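Local coordinates for protein thiosulfate sulfurtransferase (Pseudomonas aeruginosa, PDB 1YT8) that probably transfers sulfur from thiosulfate to cyanide, as a sulfurtransferase built from repeated rhodanese-like domains, at residues A[148-153]-A[187-192]. Numbering follows the deposited sequence.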
ATOM      1  N   VAL A 148      24.985   0.598  14.369  1.00 13.92           N
ATOM      2  CA  VAL A 148      23.585   0.864  14.657  1.00 13.65           C
ATOM      3  C   VAL A 148      22.773   0.090  13.634  1.00 13.78           C
ATOM      4  O   VAL A 148      23.183  -0.051  12.479  1.00 15.67           O
ATOM      5  CB  VAL A 148      23.243   2.375  14.579  1.00 12.91           C
ATOM      6  CG1 VAL A 148      23.966   3.120  15.698  1.00 15.12           C
ATOM      7  CG2 VAL A 148      23.619   2.944  13.222  1.00 15.65           C
ATOM      8  N   ILE A 149      21.645  -0.455  14.073  1.00 12.82           N
ATOM      9  CA  ILE A 149      20.768  -1.216  13.196  1.00 12.18           C
ATOM     10  C   ILE A 149      19.521  -0.366  13.016  1.00 12.51           C
ATOM     11  O   ILE A 149      18.801  -0.095  13.977  1.00 12.39           O
ATOM     12  CB  ILE A 149      20.404  -2.583  13.820  1.00 12.91           C
ATOM     13  CG1 ILE A 149      21.691  -3.367  14.111  1.00 12.99           C
ATOM     14  CG2 ILE A 149      19.510  -3.380  12.866  1.00 14.99           C
ATOM     15  CD1 ILE A 149      21.476  -4.748  14.719  1.00 12.86           C
ATOM     16  N   LEU A 150      19.287   0.067  11.782  1.00 11.88           N
ATOM     17  CA  LEU A 150      18.146   0.918  11.468  1.00 12.88           C
ATOM     18  C   LEU A 150      17.075   0.133  10.721  1.00 12.61           C
ATOM     19  O   LEU A 150      17.345  -0.468   9.680  1.00 13.21           O
ATOM     20  CB  LEU A 150      18.611   2.110  10.631  1.00 11.77           C
ATOM     21  CG  LEU A 150      19.875   2.800  11.166  1.00 15.51           C
ATOM     22  CD1 LEU A 150      20.213   3.988  10.281  1.00 13.50           C
ATOM     23  CD2 LEU A 150      19.670   3.253  12.606  1.00 12.95           C
ATOM     24  N   ASP A 151      15.861   0.149  11.267  1.00 12.25           N
ATOM     25  CA  ASP A 151      14.721  -0.563  10.697  1.00 11.09           C
ATOM     26  C   ASP A 151      13.956   0.372   9.758  1.00  9.92           C
ATOM     27  O   ASP A 151      13.366   1.361  10.204  1.00 13.05           O
ATOM     28  CB  ASP A 151      13.819  -1.038  11.833  1.00 12.03           C
ATOM     29  CG  ASP A 151      12.861  -2.118  11.402  1.00 10.72           C
ATOM     30  OD1 ASP A 151      12.176  -1.926  10.376  1.00 13.76           O
ATOM     31  OD2 ASP A 151      12.789  -3.155  12.099  1.00 13.87           O
ATOM     32  N   ALA A 152      13.956   0.043   8.467  1.00 10.38           N
ATOM     33  CA  ALA A 152      13.321   0.874   7.438  1.00 10.04           C
ATOM     34  C   ALA A 152      11.817   0.727   7.210  1.00 10.27           C
ATOM     35  O   ALA A 152      11.266   1.360   6.306  1.00 13.23           O
ATOM     36  CB  ALA A 152      14.054   0.675   6.106  1.00 11.08           C
ATOM     37  N   ARG A 153      11.155  -0.091   8.018  1.00 10.73           N
ATOM     38  CA  ARG A 153       9.717  -0.306   7.873  1.00  9.70           C
ATOM     39  C   ARG A 153       8.902   0.764   8.595  1.00 10.40           C
ATOM     40  O   ARG A 153       9.454   1.715   9.149  1.00 10.54           O
ATOM     41  CB  ARG A 153       9.341  -1.678   8.441  1.00  7.21           C
ATOM     42  CG  ARG A 153      10.086  -2.852   7.811  1.00 10.85           C
ATOM     43  CD  ARG A 153       9.785  -4.131   8.572  1.00 10.10           C
ATOM     44  NE  ARG A 153      10.385  -4.121   9.907  1.00 10.05           N
ATOM     45  CZ  ARG A 153       9.977  -4.894  10.910  1.00 11.14           C
ATOM     46  NH1 ARG A 153       8.963  -5.737  10.736  1.00 11.69           N
ATOM     47  NH2 ARG A 153      10.580  -4.825  12.089  1.00 12.14           N
ATOM     48  N   THR A 187      31.461   4.175  12.684  1.00 17.51           N
ATOM     49  CA  THR A 187      30.257   3.434  13.071  1.00 16.48           C
ATOM     50  C   THR A 187      29.583   2.742  11.889  1.00 15.99           C
ATOM     51  O   THR A 187      29.233   3.384  10.894  1.00 14.79           O
ATOM     52  CB  THR A 187      29.212   4.365  13.737  1.00 16.61           C
ATOM     53  OG1 THR A 187      29.778   4.960  14.908  1.00 15.19           O
ATOM     54  CG2 THR A 187      27.964   3.584  14.138  1.00 16.10           C
ATOM     55  N   ARG A 188      29.399   1.429  12.004  1.00 14.81           N
ATOM     56  CA  ARG A 188      28.739   0.672  10.947  1.00 15.67           C
ATOM     57  C   ARG A 188      27.252   0.986  10.967  1.00 14.56           C
ATOM     58  O   ARG A 188      26.660   1.163  12.032  1.00 12.82           O
ATOM     59  CB  ARG A 188      28.903  -0.834  11.160  1.00 19.91           C
ATOM     60  CG  ARG A 188      30.329  -1.323  11.229  1.00 25.34           C
ATOM     61  CD  ARG A 188      30.380  -2.836  11.095  1.00 28.77           C
ATOM     62  NE  ARG A 188      29.768  -3.248   9.842  1.00 33.89           N
ATOM     63  CZ  ARG A 188      30.205  -4.241   9.078  1.00 32.19           C
ATOM     64  NH1 ARG A 188      31.272  -4.944   9.430  1.00 32.70           N
ATOM     65  NH2 ARG A 188      29.576  -4.518   7.948  1.00 31.06           N
ATOM     66  N   VAL A 189      26.653   1.052   9.784  1.00 14.32           N
ATOM     67  CA  VAL A 189      25.225   1.297   9.671  1.00 13.07           C
ATOM     68  C   VAL A 189      24.648   0.076   8.974  1.00 14.37           C
ATOM     69  O   VAL A 189      25.057  -0.277   7.863  1.00 14.84           O
ATOM     70  CB  VAL A 189      24.918   2.578   8.862  1.00 12.69           C
ATOM     71  CG1 VAL A 189      23.413   2.698   8.608  1.00 13.50           C
ATOM     72  CG2 VAL A 189      25.397   3.799   9.638  1.00 13.56           C
ATOM     73  N   ILE A 190      23.720  -0.583   9.657  1.00 13.18           N
ATOM     74  CA  ILE A 190      23.068  -1.781   9.150  1.00 13.32           C
ATOM     75  C   ILE A 190      21.581  -1.478   9.007  1.00 12.71           C
ATOM     76  O   ILE A 190      20.953  -1.002   9.952  1.00 15.06           O
ATOM     77  CB  ILE A 190      23.259  -2.951  10.137  1.00 11.49           C
ATOM     78  CG1 ILE A 190      24.754  -3.238  10.311  1.00 12.91           C
ATOM     79  CG2 ILE A 190      22.527  -4.189   9.634  1.00 13.91           C
ATOM     80  CD1 ILE A 190      25.072  -4.203  11.442  1.00 13.68           C
ATOM     81  N   VAL A 191      21.023  -1.735   7.827  1.00 12.56           N
ATOM     82  CA  VAL A 191      19.604  -1.477   7.586  1.00 11.59           C
ATOM     83  C   VAL A 191      18.843  -2.796   7.462  1.00 12.42           C
ATOM     84  O   VAL A 191      19.291  -3.712   6.768  1.00 15.13           O
ATOM     85  CB  VAL A 191      19.383  -0.664   6.276  1.00 11.41           C
ATOM     86  CG1 VAL A 191      17.902  -0.322   6.120  1.00 11.14           C
ATOM     87  CG2 VAL A 191      20.230   0.617   6.285  1.00  9.16           C
ATOM     88  N   ASN A 192      17.698  -2.898   8.136  1.00 11.40           N
ATOM     89  CA  ASN A 192      16.897  -4.112   8.056  1.00 12.42           C
ATOM     90  C   ASN A 192      15.435  -3.794   7.796  1.00 12.51           C
ATOM     91  O   ASN A 192      14.996  -2.657   7.928  1.00 13.52           O
ATOM     92  CB  ASN A 192      16.965  -4.924   9.364  1.00 12.56           C
ATOM     93  CG  ASN A 192      16.005  -4.400  10.437  1.00 13.60           C
ATOM     94  OD1 ASN A 192      16.345  -3.509  11.217  1.00 11.89           O
ATOM     95  ND2 ASN A 192      14.789  -4.947  10.464  1.00 11.18           N
TER
HETATM   96  O   HOH W   1      14.744  -3.757  13.830  1.00 11.60           O
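Arg188 opens the pairing with its backbone alone: its O accepts from Val148 N at 2.9 Å, while its long, charged side chain leads away from strand 148-151. Val189 turns to the face shared with Val148 and Leu150. Its CG1 meets Leu150 CD1 at 3.8 Å and its CG2 lies alongside CG2 of Val148; Val189 and Leu150 are branched apolar groups suited to packing beneath helices, Val189 on Val178 and Leu206, Leu150 on Leu174 and Leu181. Ile190, on the other face beside Ile149, is beta-branched and apolar, fit for a buried strand, and packs on Leu132; its N donates to Val148 O, and its O receives Leu150 N at 2.7 Å. Val191 returns to the face of Val189, and its CG1, anti to the backbone N (chi1 -176°), touches CB of Ala152 at 4.0 Å, just beyond the end of strand 148-151. Asn192 ends the strand with three hydrogen bonds to 148-153. Its N donates to Leu150 O, its O accepts from Ala152 N, and ND2 of its buried amide comes down on Asp151 OD2 (3.1 Å) from above the carboxylate, the two planes 80° apart. That approach leaves the carboxylate edge to Arg153, whose NE and NH2 hold OD1 and OD2 in a side-on salt bridge that probably compensates the buried charge; OD1 also accepts Arg153 N in an Asx turn. A water bridges Asp151 OD2 and the amide's acceptor, Asn192 OD1. These are adjacent parallel strands of a rhodanese alpha/beta domain, and strand 188-192 runs directly into the sulfite-binding loop starting at Cys193.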